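Local coordinates for flagellar hook-associated protein 3 (Bacillus cereus, PDB 5ZIY) that probably helps join the flagellar hook to the filament as the hook-associated junction protein FlgL, at residues I72-D77 with M150-Q155. Residues are numbered along the deposited sequence; the frame is centred on the assembly and turned at random.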
loop_
_atom_site.group_PDB
_atom_site.type_symbol
_atom_site.label_atom_id
_atom_site.label_comp_id
_atom_site.label_asym_id
_atom_site.label_seq_id
_atom_site.Cartn_x
_atom_site.Cartn_y
_atom_site.Cartn_z
ATOM N N ILE A 72 14.270 23.549 -3.183
ATOM C CA ILE A 72 13.462 22.687 -2.310
ATOM C C ILE A 72 12.221 22.197 -3.087
ATOM O O ILE A 72 11.891 21.003 -3.069
ATOM C CB ILE A 72 13.001 23.417 -1.032
ATOM C CG1 ILE A 72 14.195 23.854 -0.169
ATOM C CG2 ILE A 72 12.123 22.512 -0.221
ATOM C CD1 ILE A 72 13.795 24.691 1.057
ATOM N N GLY A 73 11.561 23.140 -3.772
ATOM C CA GLY A 73 10.423 22.854 -4.664
ATOM C C GLY A 73 10.721 21.776 -5.686
ATOM O O GLY A 73 9.884 20.893 -5.931
ATOM N N VAL A 74 11.920 21.825 -6.272
ATOM C CA VAL A 74 12.365 20.788 -7.219
ATOM C C VAL A 74 12.380 19.418 -6.588
ATOM O O VAL A 74 11.777 18.497 -7.121
ATOM C CB VAL A 74 13.762 21.082 -7.809
ATOM C CG1 VAL A 74 14.355 19.834 -8.422
ATOM C CG2 VAL A 74 13.661 22.219 -8.865
ATOM N N GLU A 75 13.049 19.266 -5.451
ATOM C CA GLU A 75 13.184 17.941 -4.843
ATOM C C GLU A 75 11.825 17.374 -4.434
ATOM O O GLU A 75 11.603 16.170 -4.540
ATOM C CB GLU A 75 14.121 17.980 -3.644
ATOM C CG GLU A 75 15.312 17.036 -3.760
ATOM C CD GLU A 75 15.160 15.789 -2.945
ATOM O OE1 GLU A 75 14.363 14.916 -3.365
ATOM O OE2 GLU A 75 15.859 15.680 -1.894
ATOM N N ILE A 76 10.924 18.234 -3.982
ATOM C CA ILE A 76 9.564 17.822 -3.702
ATOM C C ILE A 76 8.904 17.226 -4.974
ATOM O O ILE A 76 8.073 16.345 -4.888
ATOM C CB ILE A 76 8.723 18.992 -3.188
ATOM C CG1 ILE A 76 9.165 19.420 -1.785
ATOM C CG2 ILE A 76 7.260 18.613 -3.152
ATOM C CD1 ILE A 76 8.343 18.816 -0.693
ATOM N N ASP A 77 9.290 17.745 -6.138
ATOM C CA ASP A 77 8.870 17.215 -7.438
ATOM C C ASP A 77 9.398 15.802 -7.714
ATOM O O ASP A 77 8.682 14.980 -8.293
ATOM C CB ASP A 77 9.297 18.177 -8.550
ATOM C CG ASP A 77 8.711 17.823 -9.895
ATOM O OD1 ASP A 77 7.497 18.036 -10.093
ATOM O OD2 ASP A 77 9.497 17.354 -10.759
ATOM N N MET A 150 2.533 21.521 -3.241
ATOM C CA MET A 150 3.744 21.816 -2.462
ATOM C C MET A 150 4.860 22.217 -3.413
ATOM O O MET A 150 5.454 23.254 -3.262
ATOM C CB MET A 150 4.182 20.610 -1.638
ATOM C CG MET A 150 3.512 20.478 -0.268
ATOM S SD MET A 150 4.156 19.037 0.659
ATOM C CE MET A 150 3.748 19.445 2.360
ATOM N N SER A 151 5.051 21.414 -4.454
ATOM C CA SER A 151 6.092 21.634 -5.447
ATOM C C SER A 151 5.884 22.945 -6.212
ATOM O O SER A 151 6.815 23.755 -6.385
ATOM C CB SER A 151 6.085 20.434 -6.394
ATOM O OG SER A 151 6.849 20.664 -7.555
ATOM N N GLU A 152 4.657 23.183 -6.643
ATOM C CA GLU A 152 4.355 24.449 -7.301
ATOM C C GLU A 152 4.489 25.672 -6.378
ATOM O O GLU A 152 5.023 26.694 -6.806
ATOM C CB GLU A 152 2.968 24.396 -7.968
ATOM N N ALA A 153 3.989 25.577 -5.148
ATOM C CA ALA A 153 4.123 26.677 -4.165
ATOM C C ALA A 153 5.584 27.044 -3.956
ATOM O O ALA A 153 5.974 28.210 -3.949
ATOM C CB ALA A 153 3.467 26.333 -2.830
ATOM N N MET A 154 6.409 26.032 -3.872
ATOM C CA MET A 154 7.805 26.288 -3.651
ATOM C C MET A 154 8.468 26.886 -4.879
ATOM O O MET A 154 9.130 27.926 -4.766
ATOM C CB MET A 154 8.487 25.027 -3.166
ATOM C CG MET A 154 8.106 24.780 -1.722
ATOM S SD MET A 154 8.839 23.333 -0.989
ATOM C CE MET A 154 8.052 23.353 0.626
ATOM N N GLN A 155 8.286 26.294 -6.049
ATOM C CA GLN A 155 9.010 26.844 -7.178
ATOM C C GLN A 155 8.463 28.159 -7.723
ATOM O O GLN A 155 9.106 28.776 -8.550
ATOM C CB GLN A 155 9.325 25.832 -8.263
ATOM C CG GLN A 155 8.232 25.040 -8.881
ATOM C CD GLN A 155 8.808 23.727 -9.390
ATOM O OE1 GLN A 155 9.888 23.719 -9.975
ATOM N NE2 GLN A 155 8.103 22.620 -9.165
#
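The carboxamide of Gln155 turns one face toward helix 67-87, with the carbonyl oxygen of Gly73 almost straight above its nitrogen (Gln155 NE2 to Gly73 O, 4.1 Å). At the other end of the amide, Val74 CG2 stands obliquely off Gln155 OE1 at 4.2 Å. A chi1 of 55° folds the chain back over its own helix, where NE2 also gives a weak hydrogen bond to Ser151 O. The second flat group, the Asp77 carboxylate, has Ser151 OG to one side, nearer its plane than its normal and 3.7 Å from Asp77 OD1; its stronger partner is Lys81, a salt bridge through OD2.

Between these groups, the Ser151 hydroxyl donates a weak hydrogen bond of 3.4 Å from OG to Gly73 O, a carbonyl already bonded by Asp77 N within its helix. Gly73 presents bare backbone to Met154, whose CB comes to 3.3 Å from Gly73 CA. This is close antiparallel helix-helix packing at a glycine, within a helical bundle: the segment axes approach to 7.7 Å, and their directions lie 161° apart.

Beside the glycine the contact is made by apolar groups. With CG anti to its carbonyl carbon (chi1 -74°) and an extended chain beyond, Met154 brings SD to 3.5 Å from Ile72 CG2 and also against Ile76 CG1, crossing the latter side chain at about a right angle. The other branch of Ile76, CG2, lies 3.9 Å from Ser151 CB and also touches Met150 CB.

The antiparallel pair thus joins helix 67-87, within the flagellin N-terminal helical region, to the C-terminal end of helix 137-155. Helix 8-60 touches both partners, through Leu55 against Ile72 and Thr56 against the two methionines, while helix 162-204 meets Met150 with Leu165 and Asn169, and Met154 with Leu162.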